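Local coordinates for protein LYND (Lyngbya aestuarii, PDB 4V1T) that probably uses ATP and magnesium, as a YcaO-family cyclodehydratase, to turn cysteines of a precursor peptide into thiazoline heterocycles during cyanobactin biosynthesis, at residues B[568-573]-B[632-637]; B[575-580]-B[636-641]; B[582-587]-B[644-649]. All blocks are in the same frame, centred on the assembly; numbering follows the deposited sequence.

Contact 1. Residues B[568-573]-B[632-637]; sequences VDLGSF and IAILRA. With ADP (adenosine-5'-diphosphate), chain L.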
loop_
_atom_site.group_PDB
_atom_site.type_symbol
_atom_site.label_atom_id
_atom_site.label_comp_id
_atom_site.label_asym_id
_atom_site.label_seq_id
_atom_site.Cartn_x
_atom_site.Cartn_y
_atom_site.Cartn_z
ATOM N N VAL B 568 -25.043 14.013 -26.331
ATOM C CA VAL B 568 -24.615 12.659 -26.676
ATOM C C VAL B 568 -25.518 11.643 -25.991
ATOM O O VAL B 568 -25.662 11.658 -24.771
ATOM C CB VAL B 568 -23.149 12.411 -26.259
ATOM C CG1 VAL B 568 -22.697 11.016 -26.668
ATOM C CG2 VAL B 568 -22.238 13.464 -26.884
ATOM N N ASP B 569 -26.131 10.767 -26.782
ATOM C CA ASP B 569 -26.889 9.646 -26.245
ATOM C C ASP B 569 -25.913 8.642 -25.651
ATOM O O ASP B 569 -25.284 7.855 -26.368
ATOM C CB ASP B 569 -27.740 8.992 -27.329
ATOM C CG ASP B 569 -28.475 7.754 -26.833
ATOM O OD1 ASP B 569 -28.596 7.556 -25.606
ATOM O OD2 ASP B 569 -28.929 6.969 -27.688
ATOM N N LEU B 570 -25.797 8.676 -24.329
ATOM C CA LEU B 570 -24.841 7.839 -23.627
ATOM C C LEU B 570 -25.302 6.393 -23.556
ATOM O O LEU B 570 -24.538 5.529 -23.159
ATOM C CB LEU B 570 -24.611 8.386 -22.223
ATOM C CG LEU B 570 -24.022 9.800 -22.179
ATOM C CD1 LEU B 570 -24.041 10.340 -20.760
ATOM C CD2 LEU B 570 -22.606 9.825 -22.730
ATOM N N GLY B 571 -26.546 6.136 -23.950
ATOM C CA GLY B 571 -27.076 4.776 -23.975
ATOM C C GLY B 571 -26.872 4.073 -25.309
ATOM O O GLY B 571 -27.482 3.031 -25.559
ATOM N N SER B 572 -26.014 4.633 -26.163
ATOM C CA SER B 572 -25.740 4.059 -27.489
ATOM C C SER B 572 -24.286 3.620 -27.675
ATOM O O SER B 572 -23.903 3.195 -28.758
ATOM C CB SER B 572 -26.120 5.059 -28.588
ATOM O OG SER B 572 -25.240 6.171 -28.618
ATOM N N PHE B 573 -23.485 3.713 -26.618
ATOM C CA PHE B 573 -22.061 3.363 -26.690
ATOM C C PHE B 573 -21.726 1.985 -26.112
ATOM O O PHE B 573 -20.565 1.570 -26.074
ATOM C CB PHE B 573 -21.242 4.436 -25.981
ATOM C CG PHE B 573 -21.124 5.701 -26.766
ATOM C CD1 PHE B 573 -22.090 6.693 -26.660
ATOM C CD2 PHE B 573 -20.063 5.887 -27.637
ATOM C CE1 PHE B 573 -21.987 7.855 -27.397
ATOM C CE2 PHE B 573 -19.958 7.042 -28.377
ATOM C CZ PHE B 573 -20.922 8.028 -28.258
ATOM N N ILE B 632 -13.675 6.410 -24.884
ATOM C CA ILE B 632 -12.647 6.856 -23.952
ATOM C C ILE B 632 -12.709 8.373 -23.791
ATOM O O ILE B 632 -12.484 8.898 -22.703
ATOM C CB ILE B 632 -11.228 6.453 -24.414
ATOM C CG1 ILE B 632 -11.151 4.947 -24.747
ATOM C CG2 ILE B 632 -10.188 6.831 -23.360
ATOM C CD1 ILE B 632 -11.636 4.015 -23.653
ATOM N N ALA B 633 -13.008 9.072 -24.879
ATOM C CA ALA B 633 -13.080 10.528 -24.852
ATOM C C ALA B 633 -14.165 10.985 -23.878
ATOM O O ALA B 633 -13.941 11.873 -23.061
ATOM C CB ALA B 633 -13.341 11.077 -26.247
ATOM N N ILE B 634 -15.338 10.368 -23.967
ATOM C CA ILE B 634 -16.432 10.685 -23.060
ATOM C C ILE B 634 -16.033 10.305 -21.645
ATOM O O ILE B 634 -16.348 11.006 -20.690
ATOM C CB ILE B 634 -17.730 9.945 -23.454
ATOM C CG1 ILE B 634 -18.210 10.404 -24.842
ATOM C CG2 ILE B 634 -18.830 10.194 -22.425
ATOM C CD1 ILE B 634 -19.267 9.508 -25.454
ATOM N N LEU B 635 -15.337 9.180 -21.522
ATOM C CA LEU B 635 -14.877 8.694 -20.231
ATOM C C LEU B 635 -13.942 9.703 -19.571
ATOM O O LEU B 635 -14.039 9.956 -18.375
ATOM C CB LEU B 635 -14.171 7.345 -20.402
ATOM C CG LEU B 635 -13.999 6.452 -19.175
ATOM C CD1 LEU B 635 -15.329 6.193 -18.490
ATOM C CD2 LEU B 635 -13.352 5.140 -19.599
ATOM N N ARG B 636 -13.034 10.271 -20.360
ATOM C CA ARG B 636 -12.111 11.275 -19.856
ATOM C C ARG B 636 -12.878 12.495 -19.379
ATOM O O ARG B 636 -12.644 12.998 -18.287
ATOM C CB ARG B 636 -11.110 11.688 -20.931
ATOM C CG ARG B 636 -10.046 10.634 -21.222
ATOM C CD ARG B 636 -8.960 11.211 -22.123
ATOM N NE ARG B 636 -8.332 12.381 -21.515
ATOM C CZ ARG B 636 -7.441 12.338 -20.525
ATOM N NH1 ARG B 636 -7.046 11.174 -20.016
ATOM N NH2 ARG B 636 -6.940 13.467 -20.042
ATOM N N ALA B 637 -13.795 12.963 -20.217
ATOM C CA ALA B 637 -14.576 14.155 -19.917
ATOM C C ALA B 637 -15.368 13.979 -18.631
ATOM O O ALA B 637 -15.313 14.807 -17.722
ATOM C CB ALA B 637 -15.514 14.471 -21.074
HETATM P PB ADP L . -5.447 15.198 -17.720
HETATM O O1B ADP L . -4.499 15.823 -18.711
HETATM O O2B ADP L . -6.895 15.453 -18.021
HETATM O O3B ADP L . -5.052 15.464 -16.299
HETATM P PA ADP L . -5.271 12.407 -16.923
HETATM O O1A ADP L . -5.928 11.211 -17.561
HETATM O O2A ADP L . -5.776 12.892 -15.577
HETATM O O3A ADP L . -5.242 13.616 -18.000
HETATM O "O5'" ADP L . -3.713 12.082 -16.784
HETATM C "C5'" ADP L . -2.857 12.908 -16.019
HETATM C "C4'" ADP L . -1.428 12.642 -16.465
HETATM O "O4'" ADP L . -1.022 11.333 -16.072
HETATM C "C3'" ADP L . -1.294 12.687 -17.976
HETATM O "O3'" ADP L . -0.033 13.263 -18.291
HETATM C "C2'" ADP L . -1.307 11.247 -18.431
HETATM O "O2'" ADP L . -0.472 11.024 -19.570
HETATM C "C1'" ADP L . -0.759 10.521 -17.219
HETATM N N9 ADP L . -1.373 9.181 -17.077
HETATM C C8 ADP L . -2.671 8.910 -16.825
HETATM N N7 ADP L . -2.872 7.572 -16.745
HETATM C C5 ADP L . -1.688 6.975 -16.945
HETATM C C6 ADP L . -1.198 5.583 -16.994
HETATM N N6 ADP L . -2.070 4.567 -16.802
HETATM N N1 ADP L . 0.114 5.376 -17.236
HETATM C C2 ADP L . 0.971 6.396 -17.425
HETATM N N3 ADP L . 0.591 7.691 -17.393
HETATM C C4 ADP L . -0.699 8.037 -17.166
#

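Contact 2. Residues B[575-580]-B[636-641]; sequences EPYFVQ and RAVTEV. With MG (magnesium ion), chain N; ADP (adenosine-5'-diphosphate), chain L.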
loop_
_atom_site.group_PDB
_atom_site.type_symbol
_atom_site.label_atom_id
_atom_site.label_comp_id
_atom_site.label_asym_id
_atom_site.label_seq_id
_atom_site.Cartn_x
_atom_site.Cartn_y
_atom_site.Cartn_z
ATOM N N GLU B 575 -21.647 1.088 -23.220
ATOM C CA GLU B 575 -20.879 1.267 -21.997
ATOM C C GLU B 575 -21.825 1.538 -20.831
ATOM O O GLU B 575 -22.417 2.614 -20.755
ATOM C CB GLU B 575 -19.905 2.434 -22.148
ATOM C CG GLU B 575 -18.909 2.554 -21.009
ATOM C CD GLU B 575 -18.034 1.338 -20.911
ATOM O OE1 GLU B 575 -17.431 0.964 -21.937
ATOM O OE2 GLU B 575 -17.967 0.757 -19.813
ATOM N N PRO B 576 -21.953 0.578 -19.899
ATOM C CA PRO B 576 -22.939 0.756 -18.828
ATOM C C PRO B 576 -22.572 1.884 -17.849
ATOM O O PRO B 576 -23.445 2.403 -17.157
ATOM C CB PRO B 576 -22.927 -0.604 -18.129
ATOM C CG PRO B 576 -21.534 -1.104 -18.320
ATOM C CD PRO B 576 -21.094 -0.599 -19.666
ATOM N N TYR B 577 -21.295 2.262 -17.821
ATOM C CA TYR B 577 -20.785 3.211 -16.841
ATOM C C TYR B 577 -21.374 4.633 -16.983
ATOM O O TYR B 577 -21.638 5.309 -15.986
ATOM C CB TYR B 577 -19.264 3.292 -16.949
ATOM C CG TYR B 577 -18.648 4.347 -16.053
ATOM C CD1 TYR B 577 -18.312 4.054 -14.735
ATOM C CD2 TYR B 577 -18.398 5.631 -16.523
ATOM C CE1 TYR B 577 -17.748 5.010 -13.911
ATOM C CE2 TYR B 577 -17.837 6.599 -15.705
ATOM C CZ TYR B 577 -17.510 6.280 -14.403
ATOM O OH TYR B 577 -16.941 7.225 -13.586
ATOM N N PHE B 578 -21.555 5.089 -18.215
ATOM C CA PHE B 578 -22.105 6.421 -18.442
ATOM C C PHE B 578 -23.497 6.535 -17.822
ATOM O O PHE B 578 -23.806 7.518 -17.145
ATOM C CB PHE B 578 -22.160 6.737 -19.937
ATOM C CG PHE B 578 -20.822 6.675 -20.624
ATOM C CD1 PHE B 578 -19.652 6.966 -19.937
ATOM C CD2 PHE B 578 -20.734 6.326 -21.959
ATOM C CE1 PHE B 578 -18.426 6.905 -20.564
ATOM C CE2 PHE B 578 -19.506 6.268 -22.593
ATOM C CZ PHE B 578 -18.351 6.557 -21.894
ATOM N N VAL B 579 -24.318 5.512 -18.038
ATOM C CA VAL B 579 -25.682 5.508 -17.547
ATOM C C VAL B 579 -25.723 5.450 -16.018
ATOM O O VAL B 579 -26.501 6.158 -15.379
ATOM C CB VAL B 579 -26.464 4.319 -18.110
ATOM C CG1 VAL B 579 -27.863 4.254 -17.507
ATOM C CG2 VAL B 579 -26.564 4.411 -19.637
ATOM N N GLN B 580 -24.878 4.607 -15.444
ATOM C CA GLN B 580 -24.796 4.460 -14.003
ATOM C C GLN B 580 -24.372 5.750 -13.328
ATOM O O GLN B 580 -24.859 6.087 -12.255
ATOM C CB GLN B 580 -23.802 3.359 -13.641
ATOM C CG GLN B 580 -24.272 1.957 -13.979
ATOM C CD GLN B 580 -23.174 0.929 -13.797
ATOM O OE1 GLN B 580 -22.850 0.187 -14.722
ATOM N NE2 GLN B 580 -22.593 0.881 -12.600
ATOM N N ARG B 636 -13.034 10.271 -20.360
ATOM C CA ARG B 636 -12.111 11.275 -19.856
ATOM C C ARG B 636 -12.878 12.495 -19.379
ATOM O O ARG B 636 -12.644 12.998 -18.287
ATOM C CB ARG B 636 -11.110 11.688 -20.931
ATOM C CG ARG B 636 -10.046 10.634 -21.222
ATOM C CD ARG B 636 -8.960 11.211 -22.123
ATOM N NE ARG B 636 -8.332 12.381 -21.515
ATOM C CZ ARG B 636 -7.441 12.338 -20.525
ATOM N NH1 ARG B 636 -7.046 11.174 -20.016
ATOM N NH2 ARG B 636 -6.940 13.467 -20.042
ATOM N N ALA B 637 -13.795 12.963 -20.217
ATOM C CA ALA B 637 -14.576 14.155 -19.917
ATOM C C ALA B 637 -15.368 13.979 -18.631
ATOM O O ALA B 637 -15.313 14.807 -17.722
ATOM C CB ALA B 637 -15.514 14.471 -21.074
ATOM N N VAL B 638 -16.095 12.877 -18.551
ATOM C CA VAL B 638 -17.037 12.679 -17.462
ATOM C C VAL B 638 -16.342 12.339 -16.143
ATOM O O VAL B 638 -16.888 12.618 -15.078
ATOM C CB VAL B 638 -18.059 11.593 -17.833
ATOM C CG1 VAL B 638 -17.455 10.179 -17.722
ATOM C CG2 VAL B 638 -19.272 11.726 -16.971
ATOM N N THR B 639 -15.151 11.736 -16.205
ATOM C CA THR B 639 -14.384 11.470 -14.986
ATOM C C THR B 639 -13.677 12.747 -14.520
ATOM O O THR B 639 -13.322 12.886 -13.348
ATOM C CB THR B 639 -13.345 10.345 -15.175
ATOM O OG1 THR B 639 -12.558 10.605 -16.333
ATOM C CG2 THR B 639 -14.026 8.994 -15.320
ATOM N N GLU B 640 -13.481 13.685 -15.435
ATOM C CA GLU B 640 -12.906 14.964 -15.053
ATOM C C GLU B 640 -13.934 15.809 -14.280
ATOM O O GLU B 640 -13.558 16.567 -13.376
ATOM C CB GLU B 640 -12.403 15.739 -16.287
ATOM C CG GLU B 640 -11.276 16.707 -15.956
ATOM C CD GLU B 640 -10.583 17.263 -17.178
ATOM O OE1 GLU B 640 -11.137 18.179 -17.838
ATOM O OE2 GLU B 640 -9.471 16.779 -17.467
ATOM N N VAL B 641 -15.219 15.688 -14.626
ATOM C CA VAL B 641 -16.240 16.458 -13.916
ATOM C C VAL B 641 -16.352 15.870 -12.524
ATOM O O VAL B 641 -16.547 16.609 -11.560
ATOM C CB VAL B 641 -17.637 16.511 -14.628
ATOM C CG1 VAL B 641 -17.487 16.595 -16.132
ATOM C CG2 VAL B 641 -18.509 15.337 -14.273
HETATM MG MG MG N . -7.866 17.134 -18.675
HETATM P PB ADP L . -5.447 15.198 -17.720
HETATM O O1B ADP L . -4.499 15.823 -18.711
HETATM O O2B ADP L . -6.895 15.453 -18.021
HETATM O O3B ADP L . -5.052 15.464 -16.299
HETATM P PA ADP L . -5.271 12.407 -16.923
HETATM O O1A ADP L . -5.928 11.211 -17.561
HETATM O O2A ADP L . -5.776 12.892 -15.577
HETATM O O3A ADP L . -5.242 13.616 -18.000
HETATM O "O5'" ADP L . -3.713 12.082 -16.784
HETATM C "C5'" ADP L . -2.857 12.908 -16.019
HETATM C "C4'" ADP L . -1.428 12.642 -16.465
HETATM O "O4'" ADP L . -1.022 11.333 -16.072
HETATM C "C3'" ADP L . -1.294 12.687 -17.976
HETATM O "O3'" ADP L . -0.033 13.263 -18.291
HETATM C "C2'" ADP L . -1.307 11.247 -18.431
HETATM O "O2'" ADP L . -0.472 11.024 -19.570
HETATM C "C1'" ADP L . -0.759 10.521 -17.219
HETATM N N9 ADP L . -1.373 9.181 -17.077
HETATM C C8 ADP L . -2.671 8.910 -16.825
HETATM N N7 ADP L . -2.872 7.572 -16.745
HETATM C C5 ADP L . -1.688 6.975 -16.945
HETATM C C6 ADP L . -1.198 5.583 -16.994
HETATM N N6 ADP L . -2.070 4.567 -16.802
HETATM N N1 ADP L . 0.114 5.376 -17.236
HETATM C C2 ADP L . 0.971 6.396 -17.425
HETATM N N3 ADP L . 0.591 7.691 -17.393
HETATM C C4 ADP L . -0.699 8.037 -17.166
HETATM O O HOH W 1 -9.017 15.995 -20.033
HETATM O O HOH W 2 -9.154 18.818 -19.450
HETATM O O HOH W 3 -6.765 17.446 -20.388
#

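Contact 3. Residues B[582-587]-B[644-649]; sequences QQFYRE and IGLELD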
loop_
_atom_site.group_PDB
_atom_site.type_symbol
_atom_site.label_atom_id
_atom_site.label_comp_id
_atom_site.label_asym_id
_atom_site.label_seq_id
_atom_site.Cartn_x
_atom_site.Cartn_y
_atom_site.Cartn_z
ATOM N N GLN B 582 -24.747 8.894 -14.512
ATOM C CA GLN B 582 -25.855 9.847 -14.617
ATOM C C GLN B 582 -26.848 9.642 -13.481
ATOM O O GLN B 582 -27.337 10.605 -12.891
ATOM C CB GLN B 582 -26.579 9.701 -15.951
ATOM C CG GLN B 582 -25.860 10.324 -17.126
ATOM C CD GLN B 582 -26.726 10.356 -18.373
ATOM O OE1 GLN B 582 -27.128 9.310 -18.896
ATOM N NE2 GLN B 582 -27.019 11.561 -18.854
ATOM N N GLN B 583 -27.143 8.378 -13.187
ATOM C CA GLN B 583 -28.082 8.041 -12.128
ATOM C C GLN B 583 -27.500 8.417 -10.773
ATOM O O GLN B 583 -28.198 8.945 -9.906
ATOM C CB GLN B 583 -28.432 6.547 -12.163
ATOM C CG GLN B 583 -29.418 6.108 -11.089
ATOM C CD GLN B 583 -30.743 6.849 -11.155
ATOM O OE1 GLN B 583 -31.250 7.143 -12.235
ATOM N NE2 GLN B 583 -31.310 7.153 -9.997
ATOM N N PHE B 584 -26.212 8.151 -10.599
ATOM C CA PHE B 584 -25.532 8.508 -9.368
ATOM C C PHE B 584 -25.574 10.024 -9.146
ATOM O O PHE B 584 -25.723 10.490 -8.018
ATOM C CB PHE B 584 -24.088 8.030 -9.407
ATOM C CG PHE B 584 -23.273 8.492 -8.234
ATOM C CD1 PHE B 584 -23.245 7.754 -7.065
ATOM C CD2 PHE B 584 -22.546 9.671 -8.298
ATOM C CE1 PHE B 584 -22.500 8.174 -5.983
ATOM C CE2 PHE B 584 -21.796 10.095 -7.222
ATOM C CZ PHE B 584 -21.779 9.352 -6.061
ATOM N N TYR B 585 -25.424 10.781 -10.230
ATOM C CA TYR B 585 -25.539 12.234 -10.170
ATOM C C TYR B 585 -26.959 12.637 -9.786
ATOM O O TYR B 585 -27.156 13.495 -8.929
ATOM C CB TYR B 585 -25.154 12.857 -11.513
ATOM C CG TYR B 585 -23.697 13.211 -11.585
ATOM C CD1 TYR B 585 -22.727 12.224 -11.589
ATOM C CD2 TYR B 585 -23.284 14.537 -11.637
ATOM C CE1 TYR B 585 -21.389 12.539 -11.643
ATOM C CE2 TYR B 585 -21.946 14.864 -11.692
ATOM C CZ TYR B 585 -21.000 13.856 -11.690
ATOM O OH TYR B 585 -19.658 14.152 -11.738
ATOM N N ARG B 586 -27.942 12.011 -10.424
ATOM C CA ARG B 586 -29.347 12.250 -10.108
ATOM C C ARG B 586 -29.631 12.023 -8.619
ATOM O O ARG B 586 -30.427 12.742 -8.004
ATOM C CB ARG B 586 -30.241 11.339 -10.953
ATOM C CG ARG B 586 -31.079 12.071 -11.981
ATOM C CD ARG B 586 -31.918 11.105 -12.793
ATOM N NE ARG B 586 -31.413 10.999 -14.157
ATOM C CZ ARG B 586 -30.834 9.924 -14.688
ATOM N NH1 ARG B 586 -30.676 8.812 -13.987
ATOM N NH2 ARG B 586 -30.412 9.958 -15.948
ATOM N N GLU B 587 -28.972 11.021 -8.047
ATOM C CA GLU B 587 -29.167 10.673 -6.646
ATOM C C GLU B 587 -28.431 11.624 -5.699
ATOM O O GLU B 587 -28.733 11.681 -4.507
ATOM C CB GLU B 587 -28.712 9.235 -6.402
ATOM C CG GLU B 587 -29.609 8.187 -7.055
ATOM C CD GLU B 587 -29.016 6.792 -7.005
ATOM O OE1 GLU B 587 -27.866 6.643 -6.534
ATOM O OE2 GLU B 587 -29.699 5.842 -7.445
ATOM N N ILE B 644 -13.266 17.276 -10.607
ATOM C CA ILE B 644 -13.367 18.695 -10.247
ATOM C C ILE B 644 -14.463 18.977 -9.213
ATOM O O ILE B 644 -14.266 19.774 -8.300
ATOM C CB ILE B 644 -13.655 19.552 -11.501
ATOM C CG1 ILE B 644 -12.470 19.494 -12.461
ATOM C CG2 ILE B 644 -13.937 21.006 -11.128
ATOM C CD1 ILE B 644 -12.855 19.679 -13.916
ATOM N N GLY B 645 -15.608 18.317 -9.353
ATOM C CA GLY B 645 -16.813 18.773 -8.684
ATOM C C GLY B 645 -17.350 18.020 -7.493
ATOM O O GLY B 645 -17.732 18.648 -6.505
ATOM N N LEU B 646 -17.407 16.697 -7.579
ATOM C CA LEU B 646 -18.133 15.915 -6.590
ATOM C C LEU B 646 -17.649 16.147 -5.155
ATOM O O LEU B 646 -18.465 16.253 -4.232
ATOM C CB LEU B 646 -18.067 14.426 -6.942
ATOM C CG LEU B 646 -18.872 14.031 -8.186
ATOM C CD1 LEU B 646 -18.667 12.559 -8.507
ATOM C CD2 LEU B 646 -20.360 14.337 -8.010
ATOM N N GLU B 647 -16.339 16.240 -4.959
ATOM C CA GLU B 647 -15.802 16.442 -3.610
ATOM C C GLU B 647 -15.937 17.909 -3.181
ATOM O O GLU B 647 -15.835 18.241 -2.003
ATOM C CB GLU B 647 -14.341 15.970 -3.530
ATOM C CG GLU B 647 -14.163 14.449 -3.435
ATOM C CD GLU B 647 -14.734 13.850 -2.142
ATOM O OE1 GLU B 647 -15.189 14.602 -1.251
ATOM O OE2 GLU B 647 -14.729 12.614 -2.005
ATOM N N LEU B 648 -16.187 18.777 -4.149
ATOM C CA LEU B 648 -16.369 20.195 -3.878
ATOM C C LEU B 648 -17.788 20.491 -3.396
ATOM O O LEU B 648 -18.013 21.461 -2.678
ATOM C CB LEU B 648 -16.060 21.002 -5.141
ATOM C CG LEU B 648 -15.226 22.282 -5.049
ATOM C CD1 LEU B 648 -14.097 22.201 -4.026
ATOM C CD2 LEU B 648 -14.659 22.603 -6.424
ATOM N N ASP B 649 -18.733 19.640 -3.785
ATOM C CA ASP B 649 -20.146 19.829 -3.461
ATOM C C ASP B 649 -20.420 19.908 -1.959
ATOM O O ASP B 649 -21.252 20.702 -1.514
ATOM C CB ASP B 649 -20.990 18.692 -4.056
ATOM C CG ASP B 649 -21.387 18.935 -5.503
ATOM O OD1 ASP B 649 -21.194 20.052 -6.026
ATOM O OD2 ASP B 649 -21.912 17.987 -6.120
#

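Contact 1. Residues B[568-573]-B[632-637]
Ile634 is the side chain with which helix 630-649 meets Val568, Leu570 and Phe573, three apolar residues of the loop ahead of helix 576-587. This is buried loop-on-helix packing inside the YcaO ATP-binding domain. At CB the isoleucine forks. CG2, anti to the backbone N, takes one branch to Leu570, whose CD2 it meets at 3.8 Å as the two side chains pass at a slant. CG1 leaves anti to the carbonyl carbon (chi1 -63°), and from there the chain runs on nearly straight to CD1. That terminal methyl does most of the touching. It sits over one face of the Phe573 ring, 3.8 Å from the centroid and 19° off the normal, a CH-pi contact displaced toward the rim, so that the nearest ring atom is Phe573 CZ, 3.6 Å from Ile634 CD1. The same CD1 also runs tip to tip into Val568 CG1 at 3.9 Å. Phe606 of strand 605-612 and Phe578 of helix 576-587 add further apolar packing around Ile634.

The loop keeps its shape partly through Asp569. Asp569 OD1 accepts from Gly571 N at 3.0 Å, met from above the carboxylate plane, an Asx turn, while Asp569 O takes a bond from Ser572 OG at 2.8 Å.

Two residues beyond Ile634, the helix turns a different side to the nucleotide. Arg636, its chain bent at chi3, offers the edge of its guanidinium to the diphosphate of ADP, using both terminal nitrogens. NH1 binds the alpha-phosphate oxygen O1A at 2.7 Å, and Arg636 NH2 reaches the bridging oxygen O3A of ADP at 2.7 Å along an almost straight N-H...O line of 172°.

Contact 2. Residues B[575-580]-B[636-641]
Tyr577 and Phe578 of helix 576-587 lie against Val638 and Thr639 of helix 630-649, a buried pairing of two helices in the YcaO ATP-binding domain. Their N-to-C directions differ by 32°, and the axes of 576-580 and 636-641 approach to 11.5 Å. The side chains of Tyr577 and Val638 run antiparallel alongside one another, and the valine methyl comes in at the edge of the ring, near its plane, with Val638 CG1 4.1 Å from Tyr577 CE2. The phenol runs on across Thr639 at about a right angle, so that Tyr577 OH meets Thr639 CG2 at 3.8 Å. That contact is apolar on the threonine side: chi1 of 51° turns Thr639 OG1 back to its own helix, where it bonds to Leu635 O and Arg636 O, and leaves CG2 to face the tyrosine. Tyr577 OH finds its polar partner in Leu379 O. Phe578 approaches Val638 CG1 more loosely and at a slant, while Glu575 CG lies over the centre of one of its ring faces.

Elsewhere on its circumference, helix 630-649 serves the nucleotide. Glu640, one turn after Arg636, goes out extended and binds magnesium through OE2 at 2.0 Å. ADP O2B, three waters and one more atom complete six ligands. Lys409 NZ also bonds to Glu640 OE2, and Phe624 N to OE1, which fixes the rotation of the carboxylate. Water 1, a magnesium ligand, accepts a long bond from Arg636 NH2 (3.3 Å to the water O), so the arginine reaches the metal's first shell through it. Water 2, another ligand of the ion, donates to Glu640 OE1 at 2.6 Å.

Contact 3. Residues B[582-587]-B[644-649]
The hydroxyl of Tyr585 is hydrogen-bonded to Asn642 OD1, one turn before Leu646 on helix 630-649, and the same oxygen lies 3.6 Å from Leu646 CG. The bond holds the end of the phenol against the second helix, where Leu646 can close over it. Leu646 crosses the ring on the slant and covers one face with CD2, 4.2 Å from the centroid of the Tyr585 ring and 28° off its normal, a CH-pi contact shifted toward the hydroxyl end. Tyr585 CZ is accordingly the ring atom nearest Leu646 CD2, at 3.8 Å. Tyr585 chi1, -91°, lies about 30° from the staggered value.

The other leucine branch is shared: Leu646 CD1 lies 3.7 Å from Tyr585 OH and, more loosely, 4.2 Å from Phe584 CE2, at an oblique angle to the phenylalanine ring, so the leucine touches both of two consecutive aromatics of helix 576-587. Phe584 gets there with CG anti to its backbone N (chi1 174°). Leu646 lies at a wider, pi-type turn spanning 644-646. Behind the interface, on the outer side of helix 576-587, Gln583 NE2 donates to Glu587 OE2 at 3.3 Å, nearly straight and one turn along.

This is plain packing between the C-terminal parts of two helices, both lying against strand 590-596. Tyr585 rests on Arg590 and Leu592 of that strand, Gln582 NE2 bonds to the carbonyl of Leu592, and Asp649 OD2 forms a salt bridge with Arg590 NE, so helix 576-587, helix 630-649 and the strand come together here.

Overall arrangement
Going from the N terminus, the chain passes through 568-573, a loop, then 575-580 and 582-587 on helix 576-587. It next builds strands 590-596, 605-612 and 621-626, and enters helix 630-649, which runs roughly parallel to helix 576-587. Each contact closes a loop of 55 to 58 residues. Contact 1 ties the loop before helix 576-587 to helix 630-649, while contacts 2 and 3 tie the two helices to each other. Contact 3 crosses both others, because its segments alternate with theirs, while contacts 1 and 2 overlap at Arg636 and Ala637. Contact centres 1 and 2 lie about 7 Å apart, 2 and 3 about 11 Å. Phe578 packs on Leu570 and Ile634, joining contact 2 to contact 1.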